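Local coordinates for small archaeal modifier protein 1 (Haloferax volcanii DS2, PDB 4HRO) that serves as a ubiquitin-like protein modifier joined through its C-terminal glycine to substrate lysines, and as a sulfur carrier in molybdenum cofactor biosynthesis, at residues D58-G66 against A76-P86. Residues are numbered along the deposited sequence; the frame is centred on the assembly and turned at random. Where two conformers were deposited one is given.
Sequences DHINVLRNG and AAGDELALFPP. With CA (calcium ion), chain C.
Asn61 and Phe84, then Leu63 and Ala82, face each other as antiparallel hydrogen-bonded pairs, each N-H meeting the partner's carbonyl; Leu63 N to Ala82 O, at 2.9 Å and 170°, is nearly straight. Beyond them Glu80 O takes two donors, Asn65 N directly at 2.8 Å and a water that in turn accepts from Gly66 N, where positive phi suits glycine; the exposed Glu80 carboxylate binds a calcium ion through both oxygens. Arginine suits position 64 because its chain, with Arg64 CG anti to the backbone N (chi1 175°) and extended as far as NE, lays CG against Leu81 CD2 and still delivers charge to the buried Asp79. Arg64 NE gives a salt bridge to Asp79 OD2 at 2.8 Å from above the carboxylate plane, while Ala76 N reaches the same oxygen from the opposite face, bracing the type II turn Ala76–Asp79. Cut back to an alanine here, the side chain would probably leave that carboxylate without its charge partner across the strands. On the face turned to helix 31-41, Leu83 CD1 touches Ile60 CG2, at 3.6 Å, and Val62 CG2. Strand 80-84, paired also with strand 2-8, is thus the central strand of a ubiquitin-like beta-grasp fold.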
ATOM      1  N   ASP A  58       5.591  -9.627  -8.584  1.00 11.01           N
ATOM      2  CA  ASP A  58       5.221 -10.946  -8.056  1.00 11.99           C
ATOM      3  C   ASP A  58       5.623 -11.072  -6.591  1.00 10.78           C
ATOM      4  O   ASP A  58       6.675 -10.598  -6.171  1.00 11.19           O
ATOM      5  CB  ASP A  58       5.911 -12.079  -8.843  1.00 13.70           C
ATOM      6  CG  ASP A  58       5.485 -12.152 -10.304  1.00 17.08           C
ATOM      7  OD1 ASP A  58       4.441 -11.581 -10.682  1.00 20.66           O
ATOM      8  OD2 ASP A  58       6.205 -12.814 -11.085  1.00 21.72           O
ATOM      9  N   HIS A  59       4.766 -11.716  -5.822  1.00 10.92           N
ATOM     10  CA  HIS A  59       5.079 -12.121  -4.463  1.00 11.61           C
ATOM     11  C   HIS A  59       5.000 -11.015  -3.420  1.00 11.17           C
ATOM     12  O   HIS A  59       5.195 -11.309  -2.245  1.00 12.08           O
ATOM     13  CB  HIS A  59       6.438 -12.840  -4.363  1.00 12.71           C
ATOM     14  CG  HIS A  59       6.631 -13.920  -5.379  1.00 16.31           C
ATOM     15  ND1 HIS A  59       5.784 -14.999  -5.478  1.00 20.09           N
ATOM     16  CD2 HIS A  59       7.577 -14.092  -6.335  1.00 17.97           C
ATOM     17  CE1 HIS A  59       6.196 -15.792  -6.454  1.00 19.04           C
ATOM     18  NE2 HIS A  59       7.283 -15.265  -6.990  1.00 20.25           N
ATOM     19  N   ILE A  60       4.720  -9.767  -3.806  1.00 10.40           N
ATOM     20  CA  ILE A  60       4.428  -8.747  -2.803  1.00  9.91           C
ATOM     21  C   ILE A  60       3.107  -9.107  -2.163  1.00  9.97           C
ATOM     22  O   ILE A  60       2.155  -9.454  -2.858  1.00 10.96           O
ATOM     23  CB  ILE A  60       4.347  -7.360  -3.418  1.00 10.13           C
ATOM     24  CG1 ILE A  60       5.750  -6.914  -3.798  1.00 11.17           C
ATOM     25  CG2 ILE A  60       3.680  -6.346  -2.434  1.00 11.25           C
ATOM     26  CD1 ILE A  60       5.811  -5.570  -4.465  1.00 12.83           C
ATOM     27  N   ASN A  61       3.038  -9.028  -0.840  0.50 10.47           N
ATOM     28  CA  ASN A  61       1.830  -9.413  -0.120  0.50 10.88           C
ATOM     29  C   ASN A  61       1.149  -8.193   0.497  0.50  9.65           C
ATOM     30  O   ASN A  61       1.644  -7.605   1.463  0.50  9.57           O
ATOM     31  CB  ASN A  61       2.127 -10.471   0.952  0.50 11.94           C
ATOM     32  CG  ASN A  61       2.555 -11.810   0.356  0.50 14.19           C
ATOM     33  OD1 ASN A  61       2.368 -12.059  -0.832  0.50 18.07           O
ATOM     34  ND2 ASN A  61       3.125 -12.675   1.186  0.50 16.99           N
ATOM     35  N   VAL A  62      -0.008  -7.851  -0.070  1.00  8.37           N
ATOM     36  CA  VAL A  62      -0.823  -6.738   0.358  1.00  8.13           C
ATOM     37  C   VAL A  62      -1.917  -7.303   1.246  1.00  7.31           C
ATOM     38  O   VAL A  62      -2.654  -8.202   0.820  1.00  8.01           O
ATOM     39  CB  VAL A  62      -1.454  -6.040  -0.855  1.00  9.06           C
ATOM     40  CG1 VAL A  62      -2.283  -4.869  -0.395  1.00 10.92           C
ATOM     41  CG2 VAL A  62      -0.390  -5.592  -1.856  1.00 11.29           C
ATOM     42  N   LEU A  63      -2.043  -6.788   2.466  1.00  6.90           N
ATOM     43  CA  LEU A  63      -3.098  -7.186   3.382  1.00  7.44           C
ATOM     44  C   LEU A  63      -4.001  -6.020   3.697  1.00  7.09           C
ATOM     45  O   LEU A  63      -3.551  -4.867   3.799  1.00  7.40           O
ATOM     46  CB  LEU A  63      -2.542  -7.728   4.694  1.00  8.18           C
ATOM     47  CG  LEU A  63      -1.513  -8.838   4.645  1.00 11.56           C
ATOM     48  CD1 LEU A  63      -1.217  -9.300   6.068  1.00 14.50           C
ATOM     49  CD2 LEU A  63      -1.933  -9.992   3.791  1.00 14.78           C
ATOM     50  N   ARG A  64      -5.279  -6.331   3.886  1.00  7.17           N
ATOM     51  CA  ARG A  64      -6.262  -5.392   4.395  1.00  6.87           C
ATOM     52  C   ARG A  64      -6.848  -6.009   5.663  1.00  7.08           C
ATOM     53  O   ARG A  64      -7.446  -7.098   5.618  1.00  7.05           O
ATOM     54  CB  ARG A  64      -7.380  -5.158   3.374  1.00  7.70           C
ATOM     55  CG  ARG A  64      -8.475  -4.275   3.904  1.00  7.47           C
ATOM     56  CD  ARG A  64      -9.636  -4.157   2.969  1.00  8.66           C
ATOM     57  NE  ARG A  64     -10.587  -3.198   3.517  1.00  9.24           N
ATOM     58  CZ  ARG A  64     -11.911  -3.299   3.437  1.00 11.54           C
ATOM     59  NH1 ARG A  64     -12.507  -4.319   2.812  1.00 13.96           N
ATOM     60  NH2 ARG A  64     -12.654  -2.350   3.992  1.00 14.03           N
ATOM     61  N   ASN A  65      -6.675  -5.346   6.803  1.00  7.16           N
ATOM     62  CA  ASN A  65      -7.178  -5.824   8.079  1.00  8.32           C
ATOM     63  C   ASN A  65      -6.793  -7.284   8.311  1.00  8.68           C
ATOM     64  O   ASN A  65      -7.602  -8.094   8.761  1.00 10.44           O
ATOM     65  CB  ASN A  65      -8.687  -5.585   8.168  1.00  8.72           C
ATOM     66  CG  ASN A  65      -9.067  -4.127   7.979  1.00  9.06           C
ATOM     67  OD1 ASN A  65     -10.069  -3.799   7.336  1.00 11.00           O
ATOM     68  ND2 ASN A  65      -8.276  -3.248   8.536  1.00  7.46           N
ATOM     69  N   GLY A  66      -5.537  -7.604   8.028  1.00  8.54           N
ATOM     70  CA  GLY A  66      -4.955  -8.905   8.347  1.00  9.94           C
ATOM     71  C   GLY A  66      -5.205 -10.006   7.332  1.00 10.80           C
ATOM     72  O   GLY A  66      -4.744 -11.126   7.536  1.00 12.58           O
ATOM     73  N   ALA A  76     -11.986   1.104   3.569  1.00  7.77           N
ATOM     74  CA  ALA A  76     -12.872   1.854   4.447  1.00  8.56           C
ATOM     75  C   ALA A  76     -12.070   2.628   5.478  1.00  8.14           C
ATOM     76  O   ALA A  76     -10.961   2.252   5.835  1.00  7.35           O
ATOM     77  CB  ALA A  76     -13.850   0.909   5.125  1.00 10.55           C
ATOM     78  N   ALA A  77     -12.668   3.699   5.978  1.00  8.39           N
ATOM     79  CA  ALA A  77     -12.091   4.476   7.056  1.00  8.40           C
ATOM     80  C   ALA A  77     -11.670   3.578   8.202  1.00  8.64           C
ATOM     81  O   ALA A  77     -12.403   2.672   8.596  1.00  9.58           O
ATOM     82  CB  ALA A  77     -13.091   5.506   7.535  1.00  9.72           C
ATOM     83  N   GLY A  78     -10.463   3.825   8.700  1.00  8.59           N
ATOM     84  CA  GLY A  78      -9.918   3.059   9.814  1.00  9.19           C
ATOM     85  C   GLY A  78      -9.174   1.800   9.403  1.00  8.43           C
ATOM     86  O   GLY A  78      -8.644   1.092  10.258  1.00  9.58           O
ATOM     87  N   ASP A  79      -9.095   1.491   8.108  1.00  7.55           N
ATOM     88  CA  ASP A  79      -8.437   0.267   7.674  1.00  7.19           C
ATOM     89  C   ASP A  79      -6.959   0.261   8.071  1.00  6.55           C
ATOM     90  O   ASP A  79      -6.291   1.301   8.116  1.00  7.20           O
ATOM     91  CB  ASP A  79      -8.513   0.082   6.156  1.00  8.02           C
ATOM     92  CG  ASP A  79      -9.784  -0.564   5.671  1.00  9.09           C
ATOM     93  OD1 ASP A  79     -10.621  -1.021   6.467  1.00  9.96           O
ATOM     94  OD2 ASP A  79      -9.919  -0.616   4.429  1.00 10.21           O
ATOM     95  N   GLU A  80      -6.474  -0.943   8.338  1.00  6.46           N
ATOM     96  CA  GLU A  80      -5.089  -1.257   8.598  1.00  6.02           C
ATOM     97  C   GLU A  80      -4.577  -2.037   7.397  1.00  5.75           C
ATOM     98  O   GLU A  80      -4.882  -3.232   7.234  1.00  6.81           O
ATOM     99  CB  GLU A  80      -4.986  -2.093   9.876  1.00  5.94           C
ATOM    100  CG  GLU A  80      -5.453  -1.299  11.077  1.00  7.07           C
ATOM    101  CD  GLU A  80      -5.597  -2.104  12.348  1.00  6.77           C
ATOM    102  OE1 GLU A  80      -5.591  -3.338  12.336  1.00  8.80           O
ATOM    103  OE2 GLU A  80      -5.760  -1.519  13.426  1.00 10.94           O
ATOM    104  N   LEU A  81      -3.826  -1.361   6.535  1.00  5.35           N
ATOM    105  CA  LEU A  81      -3.278  -1.964   5.325  1.00  5.24           C
ATOM    106  C   LEU A  81      -1.824  -2.291   5.584  1.00  5.51           C
ATOM    107  O   LEU A  81      -1.136  -1.555   6.288  1.00  5.96           O
ATOM    108  CB  LEU A  81      -3.418  -0.984   4.145  1.00  5.49           C
ATOM    109  CG  LEU A  81      -4.839  -0.444   3.915  1.00  6.14           C
ATOM    110  CD1 LEU A  81      -4.836   0.540   2.737  1.00  8.01           C
ATOM    111  CD2 LEU A  81      -5.860  -1.543   3.720  1.00  8.51           C
ATOM    112  N   ALA A  82      -1.332  -3.377   5.012  1.00  5.54           N
ATOM    113  CA  ALA A  82       0.063  -3.788   5.206  1.00  6.36           C
ATOM    114  C   ALA A  82       0.678  -4.181   3.881  1.00  6.10           C
ATOM    115  O   ALA A  82       0.026  -4.819   3.038  1.00  6.51           O
ATOM    116  CB  ALA A  82       0.179  -4.932   6.208  1.00  7.20           C
ATOM    117  N   LEU A  83       1.942  -3.823   3.707  1.00  6.09           N
ATOM    118  CA  LEU A  83       2.677  -4.091   2.497  1.00  6.38           C
ATOM    119  C   LEU A  83       3.977  -4.792   2.860  1.00  7.03           C
ATOM    120  O   LEU A  83       4.877  -4.181   3.477  1.00  7.09           O
ATOM    121  CB  LEU A  83       2.967  -2.778   1.776  1.00  7.19           C
ATOM    122  CG  LEU A  83       3.490  -2.870   0.348  1.00  7.92           C
ATOM    123  CD1 LEU A  83       2.470  -3.499  -0.564  1.00  9.23           C
ATOM    124  CD2 LEU A  83       3.868  -1.501  -0.185  1.00  9.02           C
ATOM    125  N   PHE A  84       4.077  -6.067   2.484  1.00  8.01           N
ATOM    126  CA  PHE A  84       5.275  -6.855   2.735  1.00  9.08           C
ATOM    127  C   PHE A  84       5.980  -7.136   1.428  1.00  9.20           C
ATOM    128  O   PHE A  84       5.356  -7.540   0.452  1.00  9.13           O
ATOM    129  CB  PHE A  84       4.931  -8.207   3.383  1.00  9.37           C
ATOM    130  CG  PHE A  84       4.431  -8.119   4.793  1.00  9.92           C
ATOM    131  CD1 PHE A  84       5.317  -8.150   5.844  1.00  8.39           C
ATOM    132  CD2 PHE A  84       3.080  -8.068   5.072  1.00 10.15           C
ATOM    133  CE1 PHE A  84       4.875  -8.101   7.147  1.00  9.63           C
ATOM    134  CE2 PHE A  84       2.635  -8.013   6.374  1.00 10.43           C
ATOM    135  CZ  PHE A  84       3.536  -8.035   7.408  1.00  9.77           C
ATOM    136  N   PRO A  85       7.305  -6.980   1.414  1.00  9.34           N
ATOM    137  CA  PRO A  85       8.050  -7.454   0.257  1.00 10.04           C
ATOM    138  C   PRO A  85       7.998  -8.990   0.152  1.00  9.86           C
ATOM    139  O   PRO A  85       7.574  -9.676   1.075  1.00 10.12           O
ATOM    140  CB  PRO A  85       9.460  -6.924   0.508  1.00 10.46           C
ATOM    141  CG  PRO A  85       9.565  -6.865   1.992  1.00 10.94           C
ATOM    142  CD  PRO A  85       8.183  -6.557   2.518  1.00  9.52           C
ATOM    143  N   PRO A  86       8.434  -9.538  -0.981  1.00 11.39           N
ATOM    144  CA  PRO A  86       8.417 -10.988  -1.178  1.00 11.65           C
ATOM    145  C   PRO A  86       9.125 -11.752  -0.064  1.00 11.97           C
ATOM    146  O   PRO A  86      10.165 -11.302   0.422  1.00 13.07           O
ATOM    147  CB  PRO A  86       9.183 -11.162  -2.491  1.00 12.45           C
ATOM    148  CG  PRO A  86       8.908  -9.912  -3.230  1.00 12.46           C
ATOM    149  CD  PRO A  86       8.903  -8.824  -2.182  1.00 11.76           C
TER
HETATM  150 CA    CA C 101      -5.890  -3.438  14.832  1.00  7.15          CA
HETATM  151  O   HOH W   1      -3.421  -5.678   7.413  1.00 14.82           O
HETATM  152  O   HOH W   2      -6.631  -5.642  14.268  1.00 10.11           O